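Local coordinates for protein KLLA0C04147p (Kluyveromyces lactis, PDB 5H2D) that binds ergosterol in the pocket of its oxysterol-binding-related domain and probably transfers sterols between membranes, at residues 19-29 / 130-139. Sequence-based numbering, arbitrary orientation.
Sequences EGSFLGYEDKL and EYSRPDKSYR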
ATOM      1  N   GLU A  19      23.917  -3.458  -0.778  1.00 19.57           N
ATOM      2  CA  GLU A  19      23.423  -2.174  -1.252  1.00 19.08           C
ATOM      3  C   GLU A  19      23.090  -1.210  -0.116  1.00 18.38           C
ATOM      4  O   GLU A  19      22.614  -0.104  -0.385  1.00 19.74           O
ATOM      5  CB  GLU A  19      22.202  -2.394  -2.155  1.00 17.34           C
ATOM      6  CG  GLU A  19      22.529  -3.233  -3.383  1.00 20.49           C
ATOM      7  CD  GLU A  19      21.455  -3.193  -4.459  1.00 23.01           C
ATOM      8  OE1 GLU A  19      20.365  -2.622  -4.213  1.00 17.13           O
ATOM      9  OE2 GLU A  19      21.720  -3.734  -5.556  1.00 21.10           O
ATOM     10  N   GLY A  20      23.330  -1.590   1.132  1.00 18.84           N
ATOM     11  CA  GLY A  20      23.156  -0.668   2.241  1.00 17.89           C
ATOM     12  C   GLY A  20      21.707  -0.329   2.506  1.00 17.83           C
ATOM     13  O   GLY A  20      21.402   0.800   2.899  1.00 17.09           O
ATOM     14  N   SER A  21      20.812  -1.301   2.328  1.00 17.18           N
ATOM     15  CA  SER A  21      19.376  -1.026   2.376  1.00 14.90           C
ATOM     16  C   SER A  21      18.902  -0.565   3.745  1.00 17.40           C
ATOM     17  O   SER A  21      17.845   0.068   3.846  1.00 15.91           O
ATOM     18  CB  SER A  21      18.619  -2.288   1.967  1.00 15.89           C
ATOM     19  OG  SER A  21      19.108  -2.765   0.732  1.00 17.84           O
ATOM     20  N   PHE A  22      19.631  -0.880   4.806  1.00 15.12           N
ATOM     21  CA  PHE A  22      19.184  -0.556   6.149  1.00 16.49           C
ATOM     22  C   PHE A  22      20.001   0.554   6.781  1.00 15.04           C
ATOM     23  O   PHE A  22      19.699   0.968   7.906  1.00 15.96           O
ATOM     24  CB  PHE A  22      19.201  -1.829   6.997  1.00 17.18           C
ATOM     25  CG  PHE A  22      18.482  -2.962   6.333  1.00 15.68           C
ATOM     26  CD1 PHE A  22      17.099  -2.935   6.216  1.00 17.82           C
ATOM     27  CD2 PHE A  22      19.178  -4.008   5.754  1.00 20.01           C
ATOM     28  CE1 PHE A  22      16.428  -3.952   5.575  1.00 17.03           C
ATOM     29  CE2 PHE A  22      18.509  -5.029   5.099  1.00 20.42           C
ATOM     30  CZ  PHE A  22      17.126  -5.003   5.013  1.00 19.68           C
ATOM     31  N   LEU A  23      20.996   1.075   6.069  1.00 16.25           N
ATOM     32  CA  LEU A  23      21.742   2.221   6.566  1.00 17.55           C
ATOM     33  C   LEU A  23      20.808   3.401   6.787  1.00 17.00           C
ATOM     34  O   LEU A  23      19.973   3.715   5.929  1.00 16.17           O
ATOM     35  CB  LEU A  23      22.842   2.604   5.583  1.00 17.46           C
ATOM     36  CG  LEU A  23      23.865   1.510   5.318  1.00 21.02           C
ATOM     37  CD1 LEU A  23      24.750   1.908   4.159  1.00 21.76           C
ATOM     38  CD2 LEU A  23      24.689   1.240   6.580  1.00 20.67           C
ATOM     39  N   GLY A  24      20.958   4.051   7.936  1.00 17.76           N
ATOM     40  CA  GLY A  24      20.158   5.206   8.291  1.00 15.97           C
ATOM     41  C   GLY A  24      18.893   4.879   9.056  1.00 15.77           C
ATOM     42  O   GLY A  24      18.181   5.801   9.472  1.00 16.33           O
ATOM     43  N   TYR A  25      18.589   3.597   9.250  1.00 15.67           N
ATOM     44  CA  TYR A  25      17.379   3.177   9.941  1.00 17.05           C
ATOM     45  C   TYR A  25      17.669   2.720  11.366  1.00 19.49           C
ATOM     46  O   TYR A  25      16.926   1.909  11.935  1.00 20.67           O
ATOM     47  CB  TYR A  25      16.662   2.103   9.115  1.00 15.70           C
ATOM     48  CG  TYR A  25      15.923   2.726   7.940  1.00 15.78           C
ATOM     49  CD1 TYR A  25      14.670   3.288   8.118  1.00 16.20           C
ATOM     50  CD2 TYR A  25      16.497   2.785   6.675  1.00 13.58           C
ATOM     51  CE1 TYR A  25      13.995   3.883   7.062  1.00 13.12           C
ATOM     52  CE2 TYR A  25      15.832   3.386   5.606  1.00 12.88           C
ATOM     53  CZ  TYR A  25      14.580   3.927   5.820  1.00 14.00           C
ATOM     54  OH  TYR A  25      13.917   4.527   4.782  1.00 14.70           O
ATOM     55  N   GLU A  26      18.725   3.284  11.971  1.00 19.79           N
ATOM     56  CA  GLU A  26      19.133   2.886  13.313  1.00 23.27           C
ATOM     57  C   GLU A  26      18.184   3.396  14.390  1.00 21.41           C
ATOM     58  O   GLU A  26      18.092   2.785  15.462  1.00 23.65           O
ATOM     59  CB  GLU A  26      20.556   3.378  13.594  1.00 24.36           C
ATOM     60  CG  GLU A  26      21.617   2.767  12.684  1.00 30.86           C
ATOM     61  CD  GLU A  26      21.704   3.437  11.316  1.00 28.85           C
ATOM     62  OE1 GLU A  26      22.316   2.845  10.391  1.00 32.35           O
ATOM     63  OE2 GLU A  26      21.177   4.558  11.169  1.00 22.92           O
ATOM     64  N   ASP A  27      17.479   4.500  14.143  1.00 18.78           N
ATOM     65  CA  ASP A  27      16.603   5.063  15.163  1.00 16.61           C
ATOM     66  C   ASP A  27      15.409   4.154  15.426  1.00 20.21           C
ATOM     67  O   ASP A  27      14.880   3.492  14.523  1.00 18.97           O
ATOM     68  CB  ASP A  27      16.096   6.448  14.751  1.00 16.47           C
ATOM     69  CG  ASP A  27      17.213   7.419  14.491  1.00 21.56           C
ATOM     70  OD1 ASP A  27      18.060   7.618  15.391  1.00 22.17           O
ATOM     71  OD2 ASP A  27      17.263   7.973  13.379  1.00 16.80           O
ATOM     72  N   LYS A  28      14.976   4.141  16.680  1.00 19.48           N
ATOM     73  CA  LYS A  28      13.750   3.448  17.046  1.00 16.87           C
ATOM     74  C   LYS A  28      12.561   4.045  16.293  1.00 15.61           C
ATOM     75  O   LYS A  28      12.479   5.262  16.099  1.00 16.56           O
ATOM     76  CB  LYS A  28      13.562   3.553  18.561  1.00 22.84           C
ATOM     77  CG  LYS A  28      12.209   3.193  19.125  1.00 27.05           C
ATOM     78  CD  LYS A  28      12.264   3.328  20.645  1.00 33.46           C
ATOM     79  CE  LYS A  28      10.990   3.914  21.219  1.00 38.18           C
ATOM     80  NZ  LYS A  28       9.947   2.879  21.424  1.00 38.17           N
ATOM     81  N   LEU A  29      11.652   3.177  15.850  1.00 17.06           N
ATOM     82  CA  LEU A  29      10.474   3.634  15.115  1.00 15.92           C
ATOM     83  C   LEU A  29       9.756   4.748  15.866  1.00 15.34           C
ATOM     84  O   LEU A  29       9.596   4.700  17.088  1.00 16.13           O
ATOM     85  CB  LEU A  29       9.508   2.469  14.891  1.00 14.38           C
ATOM     86  CG  LEU A  29      10.001   1.321  14.017  1.00 16.71           C
ATOM     87  CD1 LEU A  29       8.994   0.195  13.999  1.00 19.82           C
ATOM     88  CD2 LEU A  29      10.265   1.817  12.603  1.00 18.61           C
ATOM     89  N   GLU A 130      11.043   6.250   0.599  1.00 10.31           N
ATOM     90  CA  GLU A 130      11.709   5.010   0.965  1.00 11.04           C
ATOM     91  C   GLU A 130      11.335   4.623   2.384  1.00  9.58           C
ATOM     92  O   GLU A 130      11.024   5.481   3.217  1.00  9.85           O
ATOM     93  CB  GLU A 130      13.226   5.154   0.871  1.00 12.09           C
ATOM     94  CG  GLU A 130      13.767   6.250   1.772  1.00 11.06           C
ATOM     95  CD  GLU A 130      15.262   6.084   2.046  1.00 11.02           C
ATOM     96  OE1 GLU A 130      15.593   5.531   3.117  1.00 13.41           O
ATOM     97  OE2 GLU A 130      16.073   6.483   1.171  1.00 13.55           O
ATOM     98  N   TYR A 131      11.359   3.321   2.655  1.00  9.93           N
ATOM     99  CA  TYR A 131      11.077   2.826   4.002  1.00  9.03           C
ATOM    100  C   TYR A 131      11.671   1.431   4.121  1.00 12.78           C
ATOM    101  O   TYR A 131      11.234   0.506   3.427  1.00 11.93           O
ATOM    102  CB  TYR A 131       9.571   2.818   4.267  1.00 10.60           C
ATOM    103  CG  TYR A 131       9.101   2.377   5.636  1.00 10.03           C
ATOM    104  CD1 TYR A 131       9.092   3.268   6.705  1.00 12.05           C
ATOM    105  CD2 TYR A 131       8.595   1.096   5.839  1.00 11.22           C
ATOM    106  CE1 TYR A 131       8.625   2.882   7.956  1.00 12.25           C
ATOM    107  CE2 TYR A 131       8.116   0.700   7.087  1.00 10.48           C
ATOM    108  CZ  TYR A 131       8.136   1.596   8.133  1.00 12.10           C
ATOM    109  OH  TYR A 131       7.655   1.209   9.356  1.00 11.90           O
ATOM    110  N   SER A 132      12.671   1.280   4.985  1.00 11.33           N
ATOM    111  CA  SER A 132      13.262  -0.026   5.231  1.00 12.50           C
ATOM    112  C   SER A 132      13.032  -0.420   6.678  1.00 10.32           C
ATOM    113  O   SER A 132      12.937   0.432   7.569  1.00 12.82           O
ATOM    114  CB  SER A 132      14.758  -0.023   4.915  1.00 11.32           C
ATOM    115  OG  SER A 132      14.979   0.258   3.545  1.00 14.42           O
ATOM    116  N   ARG A 133      12.927  -1.730   6.908  1.00 12.90           N
ATOM    117  CA  ARG A 133      12.697  -2.260   8.249  1.00 14.91           C
ATOM    118  C   ARG A 133      13.792  -3.276   8.532  1.00 18.25           C
ATOM    119  O   ARG A 133      13.679  -4.449   8.152  1.00 17.77           O
ATOM    120  CB  ARG A 133      11.302  -2.865   8.366  1.00 15.73           C
ATOM    121  CG  ARG A 133      10.188  -1.811   8.458  1.00 13.90           C
ATOM    122  CD  ARG A 133      10.195  -1.065   9.778  1.00 14.64           C
ATOM    123  NE  ARG A 133       9.849  -1.966  10.873  1.00 15.24           N
ATOM    124  CZ  ARG A 133       8.637  -2.101  11.393  1.00 15.91           C
ATOM    125  NH1 ARG A 133       7.620  -1.371  10.944  1.00 13.89           N
ATOM    126  NH2 ARG A 133       8.433  -2.972  12.374  1.00 19.58           N
ATOM    127  N   PRO A 134      14.880  -2.851   9.186  1.00 15.83           N
ATOM    128  CA  PRO A 134      15.950  -3.806   9.515  1.00 17.45           C
ATOM    129  C   PRO A 134      15.438  -5.006  10.289  1.00 19.96           C
ATOM    130  O   PRO A 134      15.913  -6.129  10.077  1.00 21.28           O
ATOM    131  CB  PRO A 134      16.919  -2.961  10.355  1.00 20.64           C
ATOM    132  CG  PRO A 134      16.641  -1.533   9.963  1.00 22.09           C
ATOM    133  CD  PRO A 134      15.176  -1.481   9.642  1.00 16.05           C
ATOM    134  N   ASP A 135      14.465  -4.790  11.178  1.00 19.10           N
ATOM    135  CA  ASP A 135      13.917  -5.859  12.006  1.00 21.53           C
ATOM    136  C   ASP A 135      13.112  -6.872  11.205  1.00 21.02           C
ATOM    137  O   ASP A 135      12.882  -7.986  11.693  1.00 22.99           O
ATOM    138  CB  ASP A 135      13.049  -5.270  13.129  1.00 19.64           C
ATOM    139  CG  ASP A 135      11.914  -4.386  12.612  1.00 22.48           C
ATOM    140  OD1 ASP A 135      12.141  -3.603  11.665  1.00 20.17           O
ATOM    141  OD2 ASP A 135      10.801  -4.469  13.172  1.00 23.16           O
ATOM    142  N   LYS A 136      12.674  -6.513   9.999  1.00 18.57           N
ATOM    143  CA  LYS A 136      11.908  -7.389   9.125  1.00 17.27           C
ATOM    144  C   LYS A 136      12.660  -7.755   7.852  1.00 18.36           C
ATOM    145  O   LYS A 136      12.153  -8.544   7.052  1.00 22.30           O
ATOM    146  CB  LYS A 136      10.574  -6.721   8.751  1.00 18.49           C
ATOM    147  CG  LYS A 136       9.744  -6.266   9.933  1.00 20.64           C
ATOM    148  CD  LYS A 136       9.413  -7.435  10.855  1.00 22.88           C
ATOM    149  CE  LYS A 136       8.497  -7.014  11.980  1.00 28.76           C
ATOM    150  NZ  LYS A 136       7.100  -6.831  11.517  1.00 34.69           N
ATOM    151  N   SER A 137      13.837  -7.177   7.635  1.00 18.22           N
ATOM    152  CA  SER A 137      14.677  -7.447   6.471  1.00 16.04           C
ATOM    153  C   SER A 137      14.009  -7.081   5.146  1.00 17.64           C
ATOM    154  O   SER A 137      14.261  -7.728   4.124  1.00 19.68           O
ATOM    155  CB  SER A 137      15.134  -8.906   6.451  1.00 24.25           C
ATOM    156  OG  SER A 137      16.002  -9.162   7.548  1.00 26.11           O
ATOM    157  N   TYR A 138      13.189  -6.021   5.103  1.00 15.20           N
ATOM    158  CA  TYR A 138      12.673  -5.580   3.815  1.00 13.88           C
ATOM    159  C   TYR A 138      12.977  -4.105   3.567  1.00 10.78           C
ATOM    160  O   TYR A 138      13.215  -3.323   4.492  1.00 13.78           O
ATOM    161  CB  TYR A 138      11.155  -5.848   3.659  1.00 14.68           C
ATOM    162  CG  TYR A 138      10.189  -5.015   4.490  1.00 14.00           C
ATOM    163  CD1 TYR A 138       9.983  -3.669   4.214  1.00 13.83           C
ATOM    164  CD2 TYR A 138       9.417  -5.601   5.494  1.00 13.17           C
ATOM    165  CE1 TYR A 138       9.077  -2.920   4.944  1.00 13.82           C
ATOM    166  CE2 TYR A 138       8.498  -4.860   6.226  1.00 14.73           C
ATOM    167  CZ  TYR A 138       8.334  -3.517   5.946  1.00 13.17           C
ATOM    168  OH  TYR A 138       7.420  -2.782   6.670  1.00 13.17           O
ATOM    169  N   ARG A 139      12.973  -3.746   2.281  1.00 11.68           N
ATOM    170  CA  ARG A 139      13.119  -2.367   1.837  1.00 12.10           C
ATOM    171  C   ARG A 139      11.992  -2.068   0.864  1.00 12.93           C
ATOM    172  O   ARG A 139      11.700  -2.879  -0.017  1.00 12.36           O
ATOM    173  CB  ARG A 139      14.495  -2.118   1.182  1.00 12.49           C
ATOM    174  CG  ARG A 139      14.713  -2.828  -0.149  1.00 14.04           C
ATOM    175  CD  ARG A 139      16.166  -2.675  -0.606  1.00 14.18           C
ATOM    176  NE  ARG A 139      16.309  -3.028  -2.010  1.00 16.37           N
ATOM    177  CZ  ARG A 139      17.464  -3.080  -2.658  1.00 16.87           C
ATOM    178  NH1 ARG A 139      18.602  -2.830  -2.015  1.00 16.90           N
ATOM    179  NH2 ARG A 139      17.486  -3.392  -3.944  1.00 18.44           N
TER
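Y25 lays one ring face over S132. Y25 CB packs on P134 CG at 3.7 Å; beyond it, Y25 CD1 and CE1 lie by S132 O (3.4 Å from CD1, over the face toward its rim), CD2 and CE2 by S132 CB, which makes a CH-pi contact, and CZ by S132 N. At the tip, Y25 OH donates over 2.6 Å to E130 OE1, meeting the anti lone pair of that oxygen, while E130 OE2 is taken by Y419 and R423. S132 OG in turn donates to S21 O (2.9 Å). The receiving surface is a hairpin of the OSBP-related domain, strands 128-133 and 138-146, closed by a G1 beta bulge where S137 and Y138 both face R133. F22 brings its ring edge to Y138 O, with CE1 3.4 Å away. Extended from CG to NE, R139 forms an end-on salt bridge through NH1 and NH2 to E19 OE1, both from the same face of the carboxylate plane; NH1 also hydrogen-bonds S21 OG (2.8 Å), itself bonded to L16 O of helix 7-18. A leucine in place of R139 would probably leave E19 without its cation and S21 OG without this donor. L29 CD1 sits over the guanidinium face of R133, 3.5 Å from CZ, while D135 holds that group side-on through two nitrogens.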